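Local coordinates for probable leucine/isoleucine/valine-binding protein (PDB 4KV7) that probably binds leucine, isoleucine, valine or a related small ligand in the periplasm, though its true ligand is not established, at residues Ala43-Ala48 and Arg311-Ala316; Met145-Val150 and Ile180-Ser185; Pro156-Phe161 and His213-Lys218. The protein carries 1 engineered substitution. All coordinates share one frame; numbering follows the deposited sequence.

Interaction 1 (Ala43-Ala48 and Arg311-Ala316); sequences AAFDEA and RILVKA
Phe45 meets Leu313 and Val314 where helix 31-50 packs beside helix 301-319. Both helices belong to the two-lobed periplasmic binding protein fold. Helix 301-319, late in the chain, returns here to pack against the first long helix. The two segments run in roughly the same direction, with axes 9.8 Å apart and inclined at 41°. The tightly packed side is apolar. Phe45 starts out directed away from helix 301-319. Its ring swings back because CG sits anti to the carbonyl carbon (chi1 -75°). The rim of the ring then takes Leu313 CD2 near its plane, with CZ 4.0 Å from that methyl. Phe113 of strand 112-113 also touches Leu313. Val314 CG2 serves two partners. It touches Ala48 CB at 4.2 Å and approaches Phe45 CD1 more loosely, at 4.5 Å. Ala44 has only a methyl to offer, so the backbones come close here. Its CB lies 4.0 Å from Arg311 N, and its CA is 6.0 Å from that of Arg311. The other side is polar and looser. Arg311 is partly exposed there, but Glu47 is buried. Glu47 and Arg311 carry opposite charges but form no direct salt bridge. Their carboxylate and guanidinium planes stand 88° apart. Glu47 OE1 lies well out of the guanidinium plane, and no N-H of Arg311 points at it. Instead, Tyr307 OH bonds to both Glu47 OE1 and Arg311 NH1. Each charge also has a salt-bridge partner, Lys51 for Glu47 and Glu285 for Arg311. Tyr307 and Lys51 thus satisfy the buried carboxylate. The opposed charges may still attract weakly. The direct touch here is made by the aliphatic part of the arginine: Arg311 CD rests 3.9 Å from Glu47 OE1.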
loop_
_atom_site.group_PDB
_atom_site.type_symbol
_atom_site.label_atom_id
_atom_site.label_comp_id
_atom_site.label_asym_id
_atom_site.label_seq_id
_atom_site.Cartn_x
_atom_site.Cartn_y
_atom_site.Cartn_z
ATOM N N ALA A 43 1.491 -15.296 -6.204
ATOM C CA ALA A 43 1.612 -16.386 -5.241
ATOM C C ALA A 43 0.221 -16.864 -4.813
ATOM O O ALA A 43 -0.020 -18.068 -4.668
ATOM C CB ALA A 43 2.427 -15.959 -4.036
ATOM N N ALA A 44 -0.697 -15.916 -4.620
ATOM C CA ALA A 44 -2.087 -16.268 -4.308
ATOM C C ALA A 44 -2.721 -17.051 -5.461
ATOM O O ALA A 44 -3.422 -18.036 -5.246
ATOM C CB ALA A 44 -2.904 -15.028 -3.986
ATOM N N PHE A 45 -2.475 -16.610 -6.691
ATOM C CA PHE A 45 -3.045 -17.307 -7.840
ATOM C C PHE A 45 -2.442 -18.706 -7.970
ATOM O O PHE A 45 -3.146 -19.653 -8.285
ATOM C CB PHE A 45 -2.814 -16.518 -9.132
ATOM C CG PHE A 45 -3.698 -15.299 -9.302
ATOM C CD1 PHE A 45 -4.575 -14.876 -8.306
ATOM C CD2 PHE A 45 -3.637 -14.570 -10.489
ATOM C CE1 PHE A 45 -5.382 -13.756 -8.508
ATOM C CE2 PHE A 45 -4.437 -13.460 -10.685
ATOM C CZ PHE A 45 -5.304 -13.050 -9.693
ATOM N N ASP A 46 -1.137 -18.826 -7.724
ATOM C CA ASP A 46 -0.449 -20.117 -7.745
ATOM C C ASP A 46 -1.056 -21.096 -6.748
ATOM O O ASP A 46 -1.289 -22.269 -7.056
ATOM C CB ASP A 46 1.039 -19.906 -7.444
ATOM C CG ASP A 46 1.865 -21.150 -7.662
ATOM O OD1 ASP A 46 1.973 -21.582 -8.829
ATOM O OD2 ASP A 46 2.413 -21.692 -6.676
ATOM N N GLU A 47 -1.313 -20.596 -5.544
ATOM C CA GLU A 47 -1.918 -21.403 -4.500
ATOM C C GLU A 47 -3.328 -21.841 -4.881
ATOM O O GLU A 47 -3.709 -22.998 -4.666
ATOM C CB GLU A 47 -1.961 -20.622 -3.190
ATOM C CG GLU A 47 -2.692 -21.368 -2.098
ATOM C CD GLU A 47 -2.838 -20.562 -0.829
ATOM O OE1 GLU A 47 -2.819 -19.325 -0.923
ATOM O OE2 GLU A 47 -2.971 -21.171 0.255
ATOM N N ALA A 48 -4.103 -20.913 -5.439
ATOM C CA ALA A 48 -5.472 -21.222 -5.836
ATOM C C ALA A 48 -5.492 -22.334 -6.882
ATOM O O ALA A 48 -6.365 -23.196 -6.856
ATOM C CB ALA A 48 -6.184 -19.982 -6.351
ATOM N N ARG A 311 -6.088 -13.325 -2.285
ATOM C CA ARG A 311 -6.944 -14.211 -1.498
ATOM C C ARG A 311 -8.386 -13.718 -1.451
ATOM O O ARG A 311 -9.320 -14.500 -1.599
ATOM C CB ARG A 311 -6.407 -14.370 -0.069
ATOM C CG ARG A 311 -5.226 -15.325 0.092
ATOM C CD ARG A 311 -5.653 -16.780 -0.030
ATOM N NE ARG A 311 -6.612 -17.128 1.012
ATOM C CZ ARG A 311 -6.279 -17.517 2.241
ATOM N NH1 ARG A 311 -5.002 -17.637 2.587
ATOM N NH2 ARG A 311 -7.226 -17.809 3.125
ATOM N N ILE A 312 -8.572 -12.420 -1.238
ATOM C CA ILE A 312 -9.921 -11.863 -1.187
ATOM C C ILE A 312 -10.613 -11.964 -2.542
ATOM O O ILE A 312 -11.784 -12.340 -2.623
ATOM C CB ILE A 312 -9.915 -10.407 -0.689
ATOM C CG1 ILE A 312 -9.362 -10.340 0.737
ATOM C CG2 ILE A 312 -11.317 -9.807 -0.755
ATOM C CD1 ILE A 312 -9.065 -8.937 1.213
ATOM N N LEU A 313 -9.883 -11.645 -3.601
ATOM C CA LEU A 313 -10.410 -11.765 -4.955
ATOM C C LEU A 313 -10.871 -13.188 -5.252
ATOM O O LEU A 313 -11.986 -13.401 -5.750
ATOM C CB LEU A 313 -9.352 -11.342 -5.968
ATOM C CG LEU A 313 -9.783 -11.449 -7.428
ATOM C CD1 LEU A 313 -10.944 -10.512 -7.725
ATOM C CD2 LEU A 313 -8.595 -11.168 -8.329
ATOM N N VAL A 314 -10.026 -14.169 -4.934
ATOM C CA VAL A 314 -10.379 -15.566 -5.163
ATOM C C VAL A 314 -11.604 -15.973 -4.348
ATOM O O VAL A 314 -12.503 -16.635 -4.868
ATOM C CB VAL A 314 -9.169 -16.497 -4.894
ATOM C CG1 VAL A 314 -9.601 -17.954 -4.825
ATOM C CG2 VAL A 314 -8.088 -16.288 -5.963
ATOM N N LYS A 315 -11.649 -15.569 -3.082
ATOM C CA LYS A 315 -12.820 -15.826 -2.252
ATOM C C LYS A 315 -14.091 -15.269 -2.899
ATOM O O LYS A 315 -15.111 -15.960 -2.982
ATOM C CB LYS A 315 -12.617 -15.235 -0.854
ATOM C CG LYS A 315 -13.761 -15.504 0.124
ATOM C CD LYS A 315 -13.405 -15.004 1.524
ATOM C CE LYS A 315 -14.506 -15.262 2.539
ATOM N NZ LYS A 315 -14.563 -16.705 2.922
ATOM N N ALA A 316 -14.032 -14.035 -3.386
ATOM C CA ALA A 316 -15.185 -13.449 -4.064
ATOM C C ALA A 316 -15.554 -14.234 -5.322
ATOM O O ALA A 316 -16.723 -14.540 -5.550
ATOM C CB ALA A 316 -14.928 -11.980 -4.401
#

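Interaction 2 (Met145-Val150 and Ile180-Ser185); sequences MVDALV and IRRHQS
Asp147 OD1 draws His183 and Arg182 together where helix 138-151 packs beside helix 167-183. The two helices flank strand 159-164 in the chain, an alpha-beta-alpha unit of the periplasmic binding protein fold. His183 NE2 donates to Asp147 OD1 at 2.8 Å, almost in the plane of its ring. The bond reaches the anti side of the carboxylate oxygen. His183 CG stands anti to the carbonyl carbon (chi1 -64°), which brings NE2 to Asp147. Arg182 NH1 adds a salt bridge to Asp147 OD1 at 3.2 Å, and comes from well above the carboxylate plane. Both donors approach from the same face of that plane, and the guanidinium stands at 90° to it. A water also donates to Asp147 OD1 and accepts from Arg182 NE. Three donors thus grip one oxygen, which probably stabilises its negative charge.

Apolar groups also meet the imidazole directly. Val150 CG1 lies over one face in a CH-pi contact, 4.1 Å from the ring centroid. Val146 CG1 sits 4.1 Å from His183 CD2, and also packs on Ile180 CG1 at 4.0 Å. Val146 also touches Ile221 of strand 219-223, so this helix face packs on the sheet. The backbone of His183 is held as well: Ile180 O accepts from both His183 N, at 2.8 Å, and Gln184 N.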
loop_
_atom_site.group_PDB
_atom_site.type_symbol
_atom_site.label_atom_id
_atom_site.label_comp_id
_atom_site.label_asym_id
_atom_site.label_seq_id
_atom_site.Cartn_x
_atom_site.Cartn_y
_atom_site.Cartn_z
HETATM N N MSE A 145 -0.084 7.519 14.128
HETATM C CA MSE A 145 1.222 8.094 14.409
HETATM C C MSE A 145 1.119 9.323 15.297
HETATM O O MSE A 145 1.822 9.438 16.307
HETATM C CB MSE A 145 1.909 8.506 13.106
HETATM C CG MSE A 145 2.319 7.385 12.198
HETATM SE SE MSE A 145 3.013 8.214 10.621
HETATM C CE MSE A 145 3.822 6.672 9.730
ATOM N N VAL A 146 0.269 10.268 14.898
ATOM C CA VAL A 146 0.177 11.532 15.611
ATOM C C VAL A 146 -0.319 11.310 17.033
ATOM O O VAL A 146 0.249 11.867 17.982
ATOM C CB VAL A 146 -0.690 12.553 14.849
ATOM C CG1 VAL A 146 -1.072 13.737 15.746
ATOM C CG2 VAL A 146 0.026 13.011 13.582
ATOM N N ASP A 147 -1.363 10.503 17.202
ATOM C CA ASP A 147 -1.869 10.254 18.546
ATOM C C ASP A 147 -0.789 9.632 19.425
ATOM O O ASP A 147 -0.649 9.991 20.592
ATOM C CB ASP A 147 -3.099 9.340 18.517
ATOM C CG ASP A 147 -4.344 10.024 17.971
ATOM O OD1 ASP A 147 -4.384 11.267 17.920
ATOM O OD2 ASP A 147 -5.291 9.297 17.589
ATOM N N ALA A 148 -0.019 8.707 18.861
ATOM C CA ALA A 148 1.019 8.041 19.641
ATOM C C ALA A 148 2.164 8.982 20.001
ATOM O O ALA A 148 2.704 8.907 21.099
ATOM C CB ALA A 148 1.539 6.838 18.905
ATOM N N LEU A 149 2.536 9.859 19.074
ATOM C CA LEU A 149 3.582 10.838 19.338
ATOM C C LEU A 149 3.175 11.793 20.453
ATOM O O LEU A 149 3.950 12.063 21.370
ATOM C CB LEU A 149 3.914 11.615 18.061
ATOM C CG LEU A 149 4.695 10.820 17.018
ATOM C CD1 LEU A 149 4.595 11.484 15.659
ATOM C CD2 LEU A 149 6.156 10.697 17.453
ATOM N N VAL A 150 1.957 12.312 20.353
ATOM C CA VAL A 150 1.463 13.255 21.342
ATOM C C VAL A 150 1.338 12.586 22.707
ATOM O O VAL A 150 1.636 13.201 23.722
ATOM C CB VAL A 150 0.122 13.872 20.887
ATOM C CG1 VAL A 150 -0.523 14.678 21.999
ATOM C CG2 VAL A 150 0.344 14.736 19.646
ATOM N N ILE A 180 -3.337 16.249 13.814
ATOM C CA ILE A 180 -2.770 17.272 14.686
ATOM C C ILE A 180 -3.864 18.217 15.196
ATOM O O ILE A 180 -3.900 18.573 16.378
ATOM C CB ILE A 180 -1.653 18.046 13.945
ATOM C CG1 ILE A 180 -0.402 17.170 13.820
ATOM C CG2 ILE A 180 -1.307 19.343 14.663
ATOM C CD1 ILE A 180 0.636 17.684 12.825
ATOM N N ARG A 181 -4.765 18.601 14.293
ATOM C CA ARG A 181 -5.834 19.539 14.622
ATOM C C ARG A 181 -6.782 19.024 15.683
ATOM O O ARG A 181 -7.450 19.797 16.344
ATOM C CB ARG A 181 -6.613 19.925 13.367
ATOM C CG ARG A 181 -5.910 20.980 12.568
ATOM C CD ARG A 181 -6.702 21.401 11.354
ATOM N NE ARG A 181 -6.254 22.710 10.898
ATOM C CZ ARG A 181 -6.331 23.149 9.647
ATOM N NH1 ARG A 181 -6.845 22.388 8.694
ATOM N NH2 ARG A 181 -5.893 24.367 9.355
ATOM N N ARG A 182 -6.839 17.715 15.872
ATOM C CA ARG A 182 -7.672 17.177 16.925
ATOM C C ARG A 182 -7.089 17.518 18.293
ATOM O O ARG A 182 -7.815 17.611 19.273
ATOM C CB ARG A 182 -7.780 15.667 16.753
ATOM C CG ARG A 182 -9.115 15.092 17.152
ATOM C CD ARG A 182 -9.172 13.597 16.805
ATOM N NE ARG A 182 -8.134 12.856 17.515
ATOM C CZ ARG A 182 -8.155 12.596 18.818
ATOM N NH1 ARG A 182 -7.150 11.934 19.376
ATOM N NH2 ARG A 182 -9.164 13.009 19.572
ATOM N N HIS A 183 -5.769 17.703 18.340
ATOM C CA HIS A 183 -5.060 18.026 19.579
ATOM C C HIS A 183 -4.812 19.514 19.783
ATOM O O HIS A 183 -4.702 19.973 20.910
ATOM C CB HIS A 183 -3.711 17.303 19.615
ATOM C CG HIS A 183 -3.838 15.819 19.646
ATOM N ND1 HIS A 183 -4.216 15.135 20.778
ATOM C CD2 HIS A 183 -3.674 14.889 18.675
ATOM C CE1 HIS A 183 -4.260 13.841 20.509
ATOM N NE2 HIS A 183 -3.937 13.667 19.240
ATOM N N GLN A 184 -4.703 20.258 18.695
ATOM C CA GLN A 184 -4.342 21.668 18.798
ATOM C C GLN A 184 -4.735 22.382 17.526
ATOM O O GLN A 184 -4.424 21.910 16.442
ATOM C CB GLN A 184 -2.829 21.806 19.001
ATOM C CG GLN A 184 -2.361 23.248 19.162
ATOM C CD GLN A 184 -0.859 23.362 19.354
ATOM O OE1 GLN A 184 -0.240 22.526 20.009
ATOM N NE2 GLN A 184 -0.268 24.404 18.784
ATOM N N SER A 185 -5.414 23.514 17.641
ATOM C CA SER A 185 -5.746 24.290 16.452
ATOM C C SER A 185 -4.485 24.912 15.850
ATOM O O SER A 185 -3.677 25.510 16.559
ATOM C CB SER A 185 -6.797 25.351 16.775
ATOM O OG SER A 185 -8.018 24.736 17.154
HETATM O O HOH W 1 -5.671 12.799 16.034
#

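Interaction 3 (Pro156-Phe161 and His213-Lys218); sequences PEEIGF and HQPLPK
Glu158 OE2 is gripped by Lys218 NZ, in a salt bridge of 3.2 Å, and by a water that donates to it. The same water accepts from Lys218 NZ, so it closes a small ring. The ammonium stands well above the carboxylate plane. The two side chains lie alongside and point the same way, with Lys218 CD 3.5 Å from Glu158 OE1. That second oxygen is held by Lys155 N. The backbones join too: Lys218 N donates to Glu158 O at 2.9 Å. Pro217 CA makes a CA-H...O contact with the same oxygen at 3.4 Å.

Pro215, after a cis peptide bond, turns its ring to the glutamates. Its CG lies 3.6 Å from Glu157 OE2 and 4.1 Å from Glu158 CG. Glu157 CG, set between its backbone N and carbonyl carbon (chi1 74°), lies beside this ring. Two waters donate to Glu157 O; one also donates to Pro215 O and the other bonds to His213 NE2.

The contact joins the 3-10 turn and start of strand 159-164 to the loop between helix 204-211 and strand 219-223. These are the entries to two adjacent parallel strands in the alpha/beta lobe of a periplasmic binding protein. Gly160 bonds through its backbone to Ala219 and Ile221.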
loop_
_atom_site.group_PDB
_atom_site.type_symbol
_atom_site.label_atom_id
_atom_site.label_comp_id
_atom_site.label_asym_id
_atom_site.label_seq_id
_atom_site.Cartn_x
_atom_site.Cartn_y
_atom_site.Cartn_z
ATOM N N PRO A 156 2.358 18.930 19.344
ATOM C CA PRO A 156 1.837 18.996 17.976
ATOM C C PRO A 156 2.721 19.825 17.038
ATOM O O PRO A 156 2.929 19.418 15.894
ATOM C CB PRO A 156 0.470 19.652 18.169
ATOM C CG PRO A 156 0.031 19.186 19.521
ATOM C CD PRO A 156 1.295 19.125 20.350
ATOM N N GLU A 157 3.255 20.940 17.529
ATOM C CA GLU A 157 4.093 21.821 16.723
ATOM C C GLU A 157 5.464 21.235 16.388
ATOM O O GLU A 157 6.191 21.793 15.563
ATOM C CB GLU A 157 4.304 23.162 17.438
ATOM C CG GLU A 157 5.263 23.090 18.633
ATOM C CD GLU A 157 5.514 24.442 19.288
ATOM O OE1 GLU A 157 4.750 25.390 19.004
ATOM O OE2 GLU A 157 6.472 24.555 20.087
ATOM N N GLU A 158 5.823 20.133 17.043
ATOM C CA GLU A 158 7.118 19.479 16.852
ATOM C C GLU A 158 7.045 18.309 15.871
ATOM O O GLU A 158 8.032 17.587 15.681
ATOM C CB GLU A 158 7.669 18.986 18.189
ATOM C CG GLU A 158 8.061 20.108 19.136
ATOM C CD GLU A 158 8.334 19.642 20.554
ATOM O OE1 GLU A 158 7.872 18.552 20.944
ATOM O OE2 GLU A 158 9.008 20.386 21.288
ATOM N N ILE A 159 5.888 18.124 15.241
ATOM C CA ILE A 159 5.702 17.057 14.267
ATOM C C ILE A 159 5.799 17.635 12.863
ATOM O O ILE A 159 4.978 18.466 12.462
ATOM C CB ILE A 159 4.343 16.354 14.443
ATOM C CG1 ILE A 159 4.229 15.751 15.844
ATOM C CG2 ILE A 159 4.159 15.271 13.381
ATOM C CD1 ILE A 159 2.835 15.261 16.176
ATOM N N GLY A 160 6.808 17.187 12.119
ATOM C CA GLY A 160 7.035 17.652 10.761
ATOM C C GLY A 160 6.749 16.586 9.723
ATOM O O GLY A 160 6.541 15.412 10.048
ATOM N N PHE A 161 6.751 17.000 8.460
ATOM C CA PHE A 161 6.392 16.116 7.356
ATOM C C PHE A 161 7.397 16.243 6.228
ATOM O O PHE A 161 7.839 17.344 5.904
ATOM C CB PHE A 161 4.995 16.457 6.847
ATOM C CG PHE A 161 3.936 16.219 7.872
ATOM C CD1 PHE A 161 3.663 17.158 8.860
ATOM C CD2 PHE A 161 3.251 15.023 7.885
ATOM C CE1 PHE A 161 2.712 16.907 9.835
ATOM C CE2 PHE A 161 2.303 14.764 8.862
ATOM C CZ PHE A 161 2.037 15.708 9.834
ATOM N N HIS A 213 12.992 25.083 10.471
ATOM C CA HIS A 213 11.708 25.288 11.135
ATOM C C HIS A 213 11.857 25.666 12.602
ATOM O O HIS A 213 12.781 25.209 13.276
ATOM C CB HIS A 213 10.840 24.041 11.023
ATOM C CG HIS A 213 9.377 24.318 11.167
ATOM N ND1 HIS A 213 8.584 24.672 10.097
ATOM C CD2 HIS A 213 8.566 24.313 12.252
ATOM C CE1 HIS A 213 7.344 24.860 10.515
ATOM N NE2 HIS A 213 7.308 24.654 11.820
ATOM N N GLN A 214 10.936 26.506 13.085
ATOM C CA GLN A 214 10.852 26.895 14.492
ATOM C C GLN A 214 9.535 26.406 15.092
ATOM O O GLN A 214 8.472 26.933 14.748
ATOM C CB GLN A 214 10.872 28.418 14.609
ATOM C CG GLN A 214 11.897 29.114 13.736
ATOM C CD GLN A 214 13.223 29.296 14.436
ATOM O OE1 GLN A 214 13.726 28.379 15.084
ATOM N NE2 GLN A 214 13.794 30.490 14.318
ATOM N N PRO A 215 9.588 25.411 15.996
ATOM C CA PRO A 215 10.785 24.741 16.508
ATOM C C PRO A 215 11.259 23.646 15.560
ATOM O O PRO A 215 10.530 23.254 14.650
ATOM C CB PRO A 215 10.283 24.101 17.802
ATOM C CG PRO A 215 8.876 23.735 17.486
ATOM C CD PRO A 215 8.357 24.847 16.590
ATOM N N LEU A 216 12.475 23.158 15.774
ATOM C CA LEU A 216 12.996 22.036 15.000
ATOM C C LEU A 216 12.129 20.802 15.242
ATOM O O LEU A 216 11.795 20.504 16.387
ATOM C CB LEU A 216 14.435 21.757 15.423
ATOM C CG LEU A 216 15.202 20.658 14.692
ATOM C CD1 LEU A 216 15.568 21.094 13.271
ATOM C CD2 LEU A 216 16.440 20.251 15.475
ATOM N N PRO A 217 11.739 20.093 14.177
ATOM C CA PRO A 217 10.883 18.923 14.407
ATOM C C PRO A 217 11.575 17.837 15.225
ATOM O O PRO A 217 12.771 17.578 15.040
ATOM C CB PRO A 217 10.604 18.410 12.991
ATOM C CG PRO A 217 10.817 19.582 12.107
ATOM C CD PRO A 217 11.939 20.356 12.743
ATOM N N LYS A 218 10.822 17.227 16.139
ATOM C CA LYS A 218 11.310 16.071 16.884
ATOM C C LYS A 218 10.874 14.769 16.239
ATOM O O LYS A 218 11.428 13.710 16.537
ATOM C CB LYS A 218 10.846 16.113 18.337
ATOM C CG LYS A 218 11.520 17.202 19.139
ATOM C CD LYS A 218 11.091 17.188 20.603
ATOM C CE LYS A 218 11.989 18.085 21.448
ATOM N NZ LYS A 218 12.073 19.473 20.924
HETATM O O HOH W 2 8.665 21.143 14.344
HETATM O O HOH W 3 5.422 23.918 13.936
HETATM O O HOH W 4 11.015 22.026 20.742
#

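Interactions 2 and 3 are neighbours in one lobe, with centres 12 Å apart. Strand 159-164 of interaction 3 comes between the two helices of interaction 2 in the chain. Ile180 CD1 packs on Phe161 CE1 at 3.7 Å, and Gln184 OE1 approaches Pro156 CG at 3.4 Å. Ile180 CG2 also lies on Pro156 CB, at 3.9 Å. Interaction 1 lies on the opposite side of the chain's centre, 39 Å from interaction 2 and 44 Å from interaction 3, centre to centre. Interaction 1 is buried, whereas interactions 2 and 3 are partly exposed. In this family the ligand usually binds in the cleft between the lobes. No ligand is known to bind at these contacts, which are structural packing.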